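Local coordinates for hypothetical protein TTHA1785 (Thermus thermophilus, PDB 2EPG) that probably acts as a GTP-dependent, manganese-requiring RNA ligase of the RtcB family, sealing broken RNA ends, at residues G96-G104 and R351-A359; G185-V195 and Q295-F305. All coordinates share one frame; numbering follows the deposited sequence.

Interaction 1: G96-G104 and R351-A359; sequences GVVSPGGVG and RVLVHRKGA
H355 reaches from its strand to the turn at 96-104 and ends at the backbone of S99. S99 N donates to H355 NE2 at 2.9 Å in a nearly straight bond (170°), although the donor is tilted 24° from the ring plane. The other ring nitrogen, ND1, has a weak bond to A88 O, so both ring nitrogens have a partner, which probably restricts the ring's rotation. V98 CA meets the ring edge in plane, 3.4 Å from H355 NE2, and V97 O lies near CE1. G102 passes so close to this ring that a side chain there would run into H355 CD2; G102 O rests 3.5 Å from H355 CB and equally near K357 CB. K357 leaves the strand with CG anti to the backbone N (chi1 -169°), and CG comes 3.3 Å from V103 O. A bend at chi3 turns the amine toward F82 O and Y80 O, which accept hydrogen bonds from NZ. The lysine also touches N340, predicted to bind GMP, which places the contact beside the probable nucleotide site. Further along, V98 CB packs against L353 CD2 at 3.7 Å. Strand 350-357 pairs with strands 86-90 and 332-347, strand 97-98 pairs with 283-284, helix 288-321 packs on V98 and V103, and helix 250-265 on V98 and P100.

Interaction 2: G185-V195 and Q295-F305; sequences GRLPWANPDKV and QAMAAAANFAF
Q295 O holds the loop to the helix: N191 N donates to it at 3.1 Å, from above the carbonyl plane, while A299 N reaches the same oxygen from the opposite face as the regular helical bond. A190 CA adds a CA-H...O contact to Q295 O. With CG anti to the backbone N (chi1 -179°), the N191 amide runs alongside that of Q295, their planes only 8° apart, joined by a weak bond from N191 ND2 to Q295 OE1. N191 OD1 accepts from D193 N at 2.6 Å, while K194 NZ pairs with D292 and K194 O with Y260 OH. Flanking N191-K194 in the sequence, A190 and V195 pack on the helix, A190 N 3.2 Å from A298 CB and V195 CG2 3.6 Å from A299 CB. At the other end G185 CA lies over one face of F305, 3.6 Å from the ring centroid, as a CH-pi contact, and L187 CD1 approaches the ring edge. Replacing F305 by alanine is likely to open a gap beneath G185 and leave L187 CD1 without its aromatic neighbour. Helix alanines let the loop backbone approach closely, and in the loop N191 OD1 and D193 N form an Asx turn leading into the 3-10 segment 192-194.

Overall arrangement
Along the chain the order is 96-104, 185-195, 295-305, 351-359, so interaction 1 brackets interaction 2. Their centres lie about 15 Å apart, and helix 288-321 joins them: one part of its surface receives the loop 185-195, while V98 and V103 of interaction 1 pack elsewhere on it. They touch directly where V103 CG2 meets CE of selenomethionine M297 at 3.5 Å, and R351 packs on W189. Strand 332-347 is a second common neighbour, adjoining V103, K357, L187 and F305. Interaction 1 lies beside the predicted nucleotide and manganese sites, G104 about 7 Å from the D106 side chain, whereas in interaction 2 the A301 side chain is about 9 Å from those of N340 and D106.

Interaction 1: G96-G104 and R351-A359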
ATOM      1  N   GLY A  96      22.308  -5.726  -8.265  1.00 27.24           N
ATOM      2  CA  GLY A  96      21.349  -5.383  -7.234  1.00 27.40           C
ATOM      3  C   GLY A  96      20.724  -6.575  -6.526  1.00 27.07           C
ATOM      4  O   GLY A  96      20.677  -7.685  -7.060  1.00 27.29           O
ATOM      5  N   VAL A  97      20.229  -6.340  -5.319  1.00 25.63           N
ATOM      6  CA  VAL A  97      19.623  -7.398  -4.533  1.00 25.36           C
ATOM      7  C   VAL A  97      18.149  -7.154  -4.263  1.00 26.48           C
ATOM      8  O   VAL A  97      17.634  -6.060  -4.504  1.00 26.88           O
ATOM      9  CB  VAL A  97      20.338  -7.541  -3.167  1.00 27.90           C
ATOM     10  CG1 VAL A  97      21.767  -8.027  -3.366  1.00 25.86           C
ATOM     11  CG2 VAL A  97      20.323  -6.199  -2.411  1.00 26.71           C
ATOM     12  N   VAL A  98      17.464  -8.187  -3.787  1.00 25.76           N
ATOM     13  CA  VAL A  98      16.056  -8.079  -3.416  1.00 25.03           C
ATOM     14  C   VAL A  98      15.990  -8.560  -1.972  1.00 25.77           C
ATOM     15  O   VAL A  98      16.576  -9.599  -1.630  1.00 26.05           O
ATOM     16  CB  VAL A  98      15.109  -8.952  -4.308  1.00 24.51           C
ATOM     17  CG1 VAL A  98      15.563 -10.412  -4.333  1.00 25.20           C
ATOM     18  CG2 VAL A  98      13.664  -8.876  -3.743  1.00 23.53           C
ATOM     19  N   SER A  99      15.304  -7.804  -1.121  1.00 25.89           N
ATOM     20  CA  SER A  99      15.201  -8.165   0.289  1.00 28.25           C
ATOM     21  C   SER A  99      13.784  -8.239   0.835  1.00 29.19           C
ATOM     22  O   SER A  99      13.062  -7.246   0.825  1.00 28.76           O
ATOM     23  CB  SER A  99      15.981  -7.182   1.141  1.00 27.74           C
ATOM     24  OG  SER A  99      15.716  -7.440   2.500  1.00 30.83           O
ATOM     25  N   PRO A 100      13.371  -9.419   1.333  1.00 29.78           N
ATOM     26  CA  PRO A 100      12.018  -9.575   1.882  1.00 30.20           C
ATOM     27  C   PRO A 100      11.743  -8.529   2.961  1.00 30.01           C
ATOM     28  O   PRO A 100      10.622  -8.043   3.104  1.00 32.26           O
ATOM     29  CB  PRO A 100      12.037 -10.993   2.451  1.00 30.98           C
ATOM     30  CG  PRO A 100      13.006 -11.705   1.562  1.00 28.84           C
ATOM     31  CD  PRO A 100      14.115 -10.691   1.392  1.00 29.69           C
ATOM     32  N   GLY A 101      12.778  -8.185   3.719  1.00 30.99           N
ATOM     33  CA  GLY A 101      12.614  -7.195   4.767  1.00 29.75           C
ATOM     34  C   GLY A 101      12.348  -5.819   4.187  1.00 31.27           C
ATOM     35  O   GLY A 101      11.867  -4.924   4.888  1.00 29.77           O
ATOM     36  N   GLY A 102      12.669  -5.651   2.905  1.00 29.92           N
ATOM     37  CA  GLY A 102      12.462  -4.377   2.239  1.00 31.58           C
ATOM     38  C   GLY A 102      11.042  -4.220   1.741  1.00 31.84           C
ATOM     39  O   GLY A 102      10.646  -3.154   1.286  1.00 31.40           O
ATOM     40  N   VAL A 103      10.276  -5.299   1.811  1.00 33.03           N
ATOM     41  CA  VAL A 103       8.891  -5.284   1.370  1.00 32.91           C
ATOM     42  C   VAL A 103       7.994  -5.338   2.611  1.00 33.83           C
ATOM     43  O   VAL A 103       6.969  -4.674   2.677  1.00 36.01           O
ATOM     44  CB  VAL A 103       8.585  -6.510   0.467  1.00 32.29           C
ATOM     45  CG1 VAL A 103       7.089  -6.585   0.167  1.00 31.42           C
ATOM     46  CG2 VAL A 103       9.374  -6.419  -0.839  1.00 31.28           C
ATOM     47  N   GLY A 104       8.397  -6.124   3.601  1.00 34.21           N
ATOM     48  CA  GLY A 104       7.599  -6.249   4.803  1.00 36.12           C
ATOM     49  C   GLY A 104       6.857  -7.573   4.764  1.00 37.28           C
ATOM     50  O   GLY A 104       6.638  -8.153   3.691  1.00 36.51           O
ATOM     51  N   ARG A 351      15.640  -0.131 -15.976  1.00 28.81           N
ATOM     52  CA  ARG A 351      14.686  -0.970 -15.275  1.00 29.21           C
ATOM     53  C   ARG A 351      15.302  -1.243 -13.909  1.00 28.06           C
ATOM     54  O   ARG A 351      16.414  -1.762 -13.814  1.00 27.84           O
ATOM     55  CB  ARG A 351      14.483  -2.276 -16.034  1.00 31.97           C
ATOM     56  CG  ARG A 351      13.681  -3.344 -15.291  1.00 34.78           C
ATOM     57  CD  ARG A 351      13.462  -4.538 -16.226  1.00 37.10           C
ATOM     58  NE  ARG A 351      13.485  -5.822 -15.537  1.00 40.59           N
ATOM     59  CZ  ARG A 351      12.403  -6.510 -15.206  1.00 43.76           C
ATOM     60  NH1 ARG A 351      12.528  -7.672 -14.578  1.00 45.71           N
ATOM     61  NH2 ARG A 351      11.195  -6.037 -15.510  1.00 47.19           N
ATOM     62  N   VAL A 352      14.604  -0.865 -12.846  1.00 25.86           N
ATOM     63  CA  VAL A 352      15.125  -1.102 -11.512  1.00 23.65           C
ATOM     64  C   VAL A 352      14.039  -1.721 -10.666  1.00 23.74           C
ATOM     65  O   VAL A 352      12.869  -1.645 -11.011  1.00 25.98           O
ATOM     66  CB  VAL A 352      15.624   0.208 -10.847  1.00 23.34           C
ATOM     67  CG1 VAL A 352      16.788   0.782 -11.636  1.00 23.67           C
ATOM     68  CG2 VAL A 352      14.494   1.216 -10.759  1.00 24.03           C
ATOM     69  N   LEU A 353      14.433  -2.370  -9.578  1.00 23.78           N
ATOM     70  CA  LEU A 353      13.480  -2.983  -8.672  1.00 23.29           C
ATOM     71  C   LEU A 353      13.309  -2.031  -7.486  1.00 22.19           C
ATOM     72  O   LEU A 353      14.265  -1.778  -6.749  1.00 20.72           O
ATOM     73  CB  LEU A 353      14.003  -4.333  -8.174  1.00 24.35           C
ATOM     74  CG  LEU A 353      13.109  -5.006  -7.129  1.00 24.89           C
ATOM     75  CD1 LEU A 353      11.817  -5.450  -7.789  1.00 23.30           C
ATOM     76  CD2 LEU A 353      13.849  -6.197  -6.504  1.00 25.17           C
ATOM     77  N   VAL A 354      12.093  -1.532  -7.288  1.00 20.87           N
ATOM     78  CA  VAL A 354      11.831  -0.595  -6.201  1.00 22.07           C
ATOM     79  C   VAL A 354      11.128  -1.229  -5.007  1.00 24.14           C
ATOM     80  O   VAL A 354       9.986  -1.687  -5.130  1.00 22.07           O
ATOM     81  CB  VAL A 354      10.964   0.589  -6.692  1.00 23.24           C
ATOM     82  CG1 VAL A 354      10.808   1.639  -5.570  1.00 22.80           C
ATOM     83  CG2 VAL A 354      11.596   1.206  -7.933  1.00 22.19           C
ATOM     84  N   HIS A 355      11.821  -1.245  -3.860  1.00 24.20           N
ATOM     85  CA  HIS A 355      11.285  -1.794  -2.623  1.00 24.09           C
ATOM     86  C   HIS A 355      10.559  -0.646  -1.924  1.00 25.51           C
ATOM     87  O   HIS A 355      11.116   0.455  -1.747  1.00 24.72           O
ATOM     88  CB  HIS A 355      12.393  -2.276  -1.664  1.00 26.51           C
ATOM     89  CG  HIS A 355      13.141  -3.492  -2.122  1.00 27.90           C
ATOM     90  ND1 HIS A 355      14.087  -3.458  -3.126  1.00 27.46           N
ATOM     91  CD2 HIS A 355      13.118  -4.770  -1.666  1.00 26.73           C
ATOM     92  CE1 HIS A 355      14.619  -4.663  -3.264  1.00 30.50           C
ATOM     93  NE2 HIS A 355      14.050  -5.476  -2.389  1.00 27.17           N
ATOM     94  N   ARG A 356       9.327  -0.909  -1.519  1.00 23.03           N
ATOM     95  CA  ARG A 356       8.532   0.086  -0.825  1.00 24.29           C
ATOM     96  C   ARG A 356       7.863  -0.615   0.328  1.00 23.49           C
ATOM     97  O   ARG A 356       7.037  -1.495   0.118  1.00 24.25           O
ATOM     98  CB  ARG A 356       7.453   0.692  -1.746  1.00 20.84           C
ATOM     99  CG  ARG A 356       7.976   1.523  -2.938  1.00 22.70           C
ATOM    100  CD  ARG A 356       6.854   2.384  -3.563  1.00 22.01           C
ATOM    101  NE  ARG A 356       7.308   3.187  -4.697  1.00 24.33           N
ATOM    102  CZ  ARG A 356       7.343   2.762  -5.961  1.00 23.34           C
ATOM    103  NH1 ARG A 356       7.781   3.568  -6.917  1.00 21.48           N
ATOM    104  NH2 ARG A 356       6.941   1.534  -6.278  1.00 24.81           N
ATOM    105  N   LYS A 357       8.240  -0.246   1.544  1.00 25.15           N
ATOM    106  CA  LYS A 357       7.635  -0.824   2.736  1.00 27.44           C
ATOM    107  C   LYS A 357       7.004   0.344   3.451  1.00 26.33           C
ATOM    108  O   LYS A 357       7.714   1.239   3.920  1.00 26.41           O
ATOM    109  CB  LYS A 357       8.674  -1.465   3.662  1.00 28.49           C
ATOM    110  CG  LYS A 357       8.011  -2.299   4.767  1.00 32.18           C
ATOM    111  CD  LYS A 357       8.825  -2.417   6.052  1.00 33.19           C
ATOM    112  CE  LYS A 357      10.250  -2.841   5.820  1.00 32.27           C
ATOM    113  NZ  LYS A 357      10.941  -3.217   7.082  1.00 33.51           N
ATOM    114  N   GLY A 358       5.680   0.343   3.537  1.00 27.09           N
ATOM    115  CA  GLY A 358       4.991   1.446   4.189  1.00 27.83           C
ATOM    116  C   GLY A 358       5.179   2.741   3.414  1.00 29.71           C
ATOM    117  O   GLY A 358       5.453   3.796   3.986  1.00 29.99           O
ATOM    118  N   ALA A 359       5.065   2.646   2.099  1.00 27.37           N
ATOM    119  CA  ALA A 359       5.200   3.801   1.222  1.00 27.88           C
ATOM    120  C   ALA A 359       4.451   3.386  -0.028  1.00 28.07           C
ATOM    121  O   ALA A 359       4.257   2.190  -0.279  1.00 27.40           O
ATOM    122  CB  ALA A 359       6.664   4.084   0.908  1.00 24.23           C
TER

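Interaction 2: G185-V195 and Q295-F305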
ATOM      1  N   GLY A 185      -3.987  -4.742 -11.000  1.00 29.51           N
ATOM      2  CA  GLY A 185      -4.162  -5.808 -10.030  1.00 27.14           C
ATOM      3  C   GLY A 185      -3.430  -7.092 -10.364  1.00 26.92           C
ATOM      4  O   GLY A 185      -3.852  -8.160  -9.940  1.00 25.34           O
ATOM      5  N   ARG A 186      -2.325  -6.989 -11.101  1.00 27.00           N
ATOM      6  CA  ARG A 186      -1.546  -8.161 -11.496  1.00 27.63           C
ATOM      7  C   ARG A 186      -0.067  -7.888 -11.624  1.00 28.66           C
ATOM      8  O   ARG A 186       0.339  -7.120 -12.500  1.00 28.32           O
ATOM      9  CB  ARG A 186      -2.027  -8.687 -12.857  1.00 29.64           C
ATOM     10  CG  ARG A 186      -1.265  -9.902 -13.405  1.00 33.05           C
ATOM     11  CD  ARG A 186      -1.785 -10.276 -14.804  1.00 37.32           C
ATOM     12  NE  ARG A 186      -1.196 -11.496 -15.371  1.00 40.47           N
ATOM     13  CZ  ARG A 186      -0.030 -11.558 -16.014  1.00 41.28           C
ATOM     14  NH1 ARG A 186       0.404 -12.725 -16.485  1.00 42.40           N
ATOM     15  NH2 ARG A 186       0.696 -10.464 -16.199  1.00 39.68           N
ATOM     16  N   LEU A 187       0.749  -8.483 -10.756  1.00 27.91           N
ATOM     17  CA  LEU A 187       2.186  -8.314 -10.919  1.00 29.11           C
ATOM     18  C   LEU A 187       2.508  -9.392 -11.950  1.00 31.53           C
ATOM     19  O   LEU A 187       2.043 -10.527 -11.836  1.00 31.06           O
ATOM     20  CB  LEU A 187       2.946  -8.538  -9.614  1.00 27.22           C
ATOM     21  CG  LEU A 187       3.262  -7.215  -8.908  1.00 28.58           C
ATOM     22  CD1 LEU A 187       1.960  -6.544  -8.491  1.00 29.06           C
ATOM     23  CD2 LEU A 187       4.150  -7.466  -7.700  1.00 27.94           C
ATOM     24  N   PRO A 188       3.290  -9.044 -12.981  1.00 33.20           N
ATOM     25  CA  PRO A 188       3.661  -9.973 -14.053  1.00 37.13           C
ATOM     26  C   PRO A 188       4.499 -11.209 -13.758  1.00 39.43           C
ATOM     27  O   PRO A 188       4.461 -12.156 -14.531  1.00 41.85           O
ATOM     28  CB  PRO A 188       4.355  -9.065 -15.063  1.00 37.33           C
ATOM     29  CG  PRO A 188       5.018  -8.041 -14.160  1.00 37.46           C
ATOM     30  CD  PRO A 188       3.900  -7.719 -13.199  1.00 33.01           C
ATOM     31  N   TRP A 189       5.244 -11.239 -12.665  1.00 42.19           N
ATOM     32  CA  TRP A 189       6.090 -12.406 -12.443  1.00 46.59           C
ATOM     33  C   TRP A 189       5.569 -13.531 -11.548  1.00 45.82           C
ATOM     34  O   TRP A 189       6.245 -14.548 -11.369  1.00 46.35           O
ATOM     35  CB  TRP A 189       7.466 -11.933 -11.961  1.00 52.80           C
ATOM     36  CG  TRP A 189       8.202 -11.109 -12.992  1.00 58.91           C
ATOM     37  CD1 TRP A 189       9.120 -10.124 -12.751  1.00 61.57           C
ATOM     38  CD2 TRP A 189       8.090 -11.208 -14.423  1.00 61.39           C
ATOM     39  NE1 TRP A 189       9.581  -9.600 -13.937  1.00 63.47           N
ATOM     40  CE2 TRP A 189       8.965 -10.248 -14.979  1.00 63.61           C
ATOM     41  CE3 TRP A 189       7.332 -12.010 -15.288  1.00 62.52           C
ATOM     42  CZ2 TRP A 189       9.107 -10.074 -16.363  1.00 64.85           C
ATOM     43  CZ3 TRP A 189       7.473 -11.835 -16.664  1.00 63.55           C
ATOM     44  CH2 TRP A 189       8.351 -10.872 -17.185  1.00 64.57           C
ATOM     45  N   ALA A 190       4.361 -13.379 -11.016  1.00 43.44           N
ATOM     46  CA  ALA A 190       3.803 -14.395 -10.130  1.00 40.61           C
ATOM     47  C   ALA A 190       3.978 -15.819 -10.640  1.00 39.40           C
ATOM     48  O   ALA A 190       3.807 -16.087 -11.822  1.00 37.27           O
ATOM     49  CB  ALA A 190       2.331 -14.122  -9.883  1.00 41.18           C
ATOM     50  N   ASN A 191       4.335 -16.719  -9.726  1.00 36.73           N
ATOM     51  CA  ASN A 191       4.500 -18.136 -10.015  1.00 36.78           C
ATOM     52  C   ASN A 191       4.070 -18.889  -8.764  1.00 36.21           C
ATOM     53  O   ASN A 191       4.811 -18.950  -7.789  1.00 36.52           O
ATOM     54  CB  ASN A 191       5.959 -18.492 -10.309  1.00 36.05           C
ATOM     55  CG  ASN A 191       6.140 -19.964 -10.637  1.00 38.04           C
ATOM     56  OD1 ASN A 191       5.346 -20.812 -10.218  1.00 37.26           O
ATOM     57  ND2 ASN A 191       7.192 -20.276 -11.389  1.00 37.01           N
ATOM     58  N   PRO A 192       2.875 -19.487  -8.771  1.00 36.88           N
ATOM     59  CA  PRO A 192       2.461 -20.209  -7.564  1.00 37.03           C
ATOM     60  C   PRO A 192       3.416 -21.335  -7.158  1.00 35.61           C
ATOM     61  O   PRO A 192       3.468 -21.703  -5.995  1.00 36.00           O
ATOM     62  CB  PRO A 192       1.068 -20.738  -7.928  1.00 37.17           C
ATOM     63  CG  PRO A 192       0.615 -19.837  -9.038  1.00 36.20           C
ATOM     64  CD  PRO A 192       1.867 -19.626  -9.834  1.00 36.86           C
ATOM     65  N   ASP A 193       4.179 -21.873  -8.107  1.00 36.16           N
ATOM     66  CA  ASP A 193       5.108 -22.963  -7.790  1.00 37.27           C
ATOM     67  C   ASP A 193       6.144 -22.569  -6.745  1.00 37.00           C
ATOM     68  O   ASP A 193       6.649 -23.427  -6.018  1.00 37.01           O
ATOM     69  CB  ASP A 193       5.838 -23.447  -9.047  1.00 40.69           C
ATOM     70  CG  ASP A 193       4.902 -24.098 -10.061  1.00 45.10           C
ATOM     71  OD1 ASP A 193       5.310 -24.238 -11.238  1.00 45.62           O
ATOM     72  OD2 ASP A 193       3.765 -24.475  -9.683  1.00 47.16           O
ATOM     73  N   LYS A 194       6.456 -21.276  -6.670  1.00 34.31           N
ATOM     74  CA  LYS A 194       7.445 -20.765  -5.724  1.00 31.68           C
ATOM     75  C   LYS A 194       6.820 -20.419  -4.375  1.00 31.25           C
ATOM     76  O   LYS A 194       7.511 -20.016  -3.436  1.00 32.26           O
ATOM     77  CB  LYS A 194       8.131 -19.536  -6.323  1.00 31.88           C
ATOM     78  CG  LYS A 194       8.586 -19.735  -7.776  1.00 32.88           C
ATOM     79  CD  LYS A 194       9.635 -20.843  -7.902  1.00 36.73           C
ATOM     80  CE  LYS A 194      10.118 -20.983  -9.338  1.00 38.15           C
ATOM     81  NZ  LYS A 194      11.421 -21.693  -9.391  1.00 42.92           N
ATOM     82  N   VAL A 195       5.506 -20.569  -4.280  1.00 31.36           N
ATOM     83  CA  VAL A 195       4.790 -20.298  -3.030  1.00 32.17           C
ATOM     84  C   VAL A 195       4.711 -21.629  -2.277  1.00 33.87           C
ATOM     85  O   VAL A 195       4.239 -22.623  -2.826  1.00 32.51           O
ATOM     86  CB  VAL A 195       3.372 -19.772  -3.328  1.00 31.11           C
ATOM     87  CG1 VAL A 195       2.570 -19.622  -2.031  1.00 29.70           C
ATOM     88  CG2 VAL A 195       3.465 -18.445  -4.067  1.00 30.81           C
ATOM     89  N   GLN A 295       9.055 -14.118  -7.648  1.00 28.36           N
ATOM     90  CA  GLN A 295       7.902 -14.786  -8.240  1.00 27.74           C
ATOM     91  C   GLN A 295       6.839 -15.120  -7.212  1.00 25.30           C
ATOM     92  O   GLN A 295       5.652 -15.022  -7.492  1.00 27.53           O
ATOM     93  CB  GLN A 295       8.338 -16.058  -8.964  1.00 29.26           C
ATOM     94  CG  GLN A 295       9.038 -15.797 -10.267  1.00 32.68           C
ATOM     95  CD  GLN A 295       9.789 -17.022 -10.761  1.00 35.57           C
ATOM     96  OE1 GLN A 295       9.301 -18.147 -10.655  1.00 38.37           O
ATOM     97  NE2 GLN A 295      10.969 -16.806 -11.314  1.00 36.23           N
ATOM     98  N   ALA A 296       7.264 -15.528  -6.022  1.00 27.16           N
ATOM     99  CA  ALA A 296       6.340 -15.871  -4.937  1.00 26.71           C
ATOM    100  C   ALA A 296       5.716 -14.601  -4.327  1.00 26.51           C
ATOM    101  O   ALA A 296       4.557 -14.582  -3.896  1.00 23.01           O
ATOM    102  CB  ALA A 296       7.094 -16.663  -3.855  1.00 26.07           C
HETATM  103  N   MSE A 297       6.510 -13.541  -4.275  1.00 26.99           N
HETATM  104  CA  MSE A 297       6.038 -12.266  -3.736  1.00 30.01           C
HETATM  105  C   MSE A 297       4.957 -11.721  -4.666  1.00 26.35           C
HETATM  106  O   MSE A 297       3.937 -11.222  -4.219  1.00 26.65           O
HETATM  107  CB  MSE A 297       7.209 -11.284  -3.631  1.00 30.53           C
HETATM  108  CG  MSE A 297       6.866  -9.971  -2.980  1.00 40.20           C
HETATM  109 SE   MSE A 297       7.469  -8.527  -4.145  1.00 54.14          SE
HETATM  110  CE  MSE A 297       9.309  -8.477  -3.634  1.00 50.68           C
ATOM    111  N   ALA A 298       5.187 -11.844  -5.967  1.00 27.22           N
ATOM    112  CA  ALA A 298       4.218 -11.384  -6.946  1.00 28.18           C
ATOM    113  C   ALA A 298       2.916 -12.165  -6.801  1.00 27.63           C
ATOM    114  O   ALA A 298       1.831 -11.603  -6.963  1.00 28.15           O
ATOM    115  CB  ALA A 298       4.776 -11.558  -8.370  1.00 27.06           C
ATOM    116  N   ALA A 299       3.031 -13.461  -6.517  1.00 26.44           N
ATOM    117  CA  ALA A 299       1.851 -14.311  -6.350  1.00 27.02           C
ATOM    118  C   ALA A 299       1.095 -13.843  -5.105  1.00 24.89           C
ATOM    119  O   ALA A 299      -0.128 -13.742  -5.104  1.00 25.52           O
ATOM    120  CB  ALA A 299       2.270 -15.790  -6.204  1.00 26.78           C
ATOM    121  N   ALA A 300       1.834 -13.534  -4.049  1.00 24.36           N
ATOM    122  CA  ALA A 300       1.208 -13.058  -2.834  1.00 24.00           C
ATOM    123  C   ALA A 300       0.514 -11.714  -3.125  1.00 25.97           C
ATOM    124  O   ALA A 300      -0.609 -11.472  -2.685  1.00 25.22           O
ATOM    125  CB  ALA A 300       2.258 -12.890  -1.748  1.00 23.77           C
ATOM    126  N   ALA A 301       1.185 -10.840  -3.873  1.00 23.57           N
ATOM    127  CA  ALA A 301       0.593  -9.546  -4.191  1.00 24.79           C
ATOM    128  C   ALA A 301      -0.710  -9.716  -4.982  1.00 22.50           C
ATOM    129  O   ALA A 301      -1.688  -9.029  -4.722  1.00 22.80           O
ATOM    130  CB  ALA A 301       1.597  -8.686  -4.981  1.00 20.33           C
ATOM    131  N   ASN A 302      -0.717 -10.629  -5.945  1.00 23.26           N
ATOM    132  CA  ASN A 302      -1.905 -10.863  -6.760  1.00 24.47           C
ATOM    133  C   ASN A 302      -3.042 -11.381  -5.901  1.00 24.94           C
ATOM    134  O   ASN A 302      -4.212 -11.098  -6.165  1.00 25.67           O
ATOM    135  CB  ASN A 302      -1.595 -11.859  -7.894  1.00 23.20           C
ATOM    136  CG  ASN A 302      -0.651 -11.277  -8.930  1.00 25.45           C
ATOM    137  OD1 ASN A 302      -0.070 -12.001  -9.764  1.00 27.68           O
ATOM    138  ND2 ASN A 302      -0.503  -9.960  -8.900  1.00 23.21           N
ATOM    139  N   PHE A 303      -2.689 -12.138  -4.868  1.00 24.55           N
ATOM    140  CA  PHE A 303      -3.680 -12.674  -3.959  1.00 24.49           C
ATOM    141  C   PHE A 303      -4.283 -11.510  -3.183  1.00 23.23           C
ATOM    142  O   PHE A 303      -5.505 -11.421  -3.004  1.00 21.09           O
ATOM    143  CB  PHE A 303      -3.036 -13.674  -2.990  1.00 24.59           C
ATOM    144  CG  PHE A 303      -4.005 -14.257  -1.996  1.00 27.01           C
ATOM    145  CD1 PHE A 303      -5.013 -15.119  -2.411  1.00 28.21           C
ATOM    146  CD2 PHE A 303      -3.921 -13.931  -0.651  1.00 28.12           C
ATOM    147  CE1 PHE A 303      -5.920 -15.649  -1.496  1.00 27.87           C
ATOM    148  CE2 PHE A 303      -4.824 -14.453   0.269  1.00 29.70           C
ATOM    149  CZ  PHE A 303      -5.825 -15.314  -0.156  1.00 28.40           C
ATOM    150  N   ALA A 304      -3.424 -10.603  -2.730  1.00 23.28           N
ATOM    151  CA  ALA A 304      -3.908  -9.437  -1.983  1.00 23.21           C
ATOM    152  C   ALA A 304      -4.797  -8.583  -2.892  1.00 22.31           C
ATOM    153  O   ALA A 304      -5.828  -8.073  -2.463  1.00 24.78           O
ATOM    154  CB  ALA A 304      -2.717  -8.601  -1.444  1.00 19.91           C
ATOM    155  N   PHE A 305      -4.407  -8.416  -4.151  1.00 22.82           N
ATOM    156  CA  PHE A 305      -5.241  -7.633  -5.057  1.00 22.70           C
ATOM    157  C   PHE A 305      -6.631  -8.276  -5.170  1.00 22.56           C
ATOM    158  O   PHE A 305      -7.642  -7.589  -5.134  1.00 22.76           O
ATOM    159  CB  PHE A 305      -4.604  -7.551  -6.453  1.00 20.43           C
ATOM    160  CG  PHE A 305      -3.570  -6.453  -6.597  1.00 24.50           C
ATOM    161  CD1 PHE A 305      -2.355  -6.707  -7.228  1.00 22.47           C
ATOM    162  CD2 PHE A 305      -3.822  -5.164  -6.126  1.00 23.44           C
ATOM    163  CE1 PHE A 305      -1.408  -5.705  -7.392  1.00 24.82           C
ATOM    164  CE2 PHE A 305      -2.885  -4.153  -6.282  1.00 24.27           C
ATOM    165  CZ  PHE A 305      -1.671  -4.423  -6.918  1.00 26.25           C
TER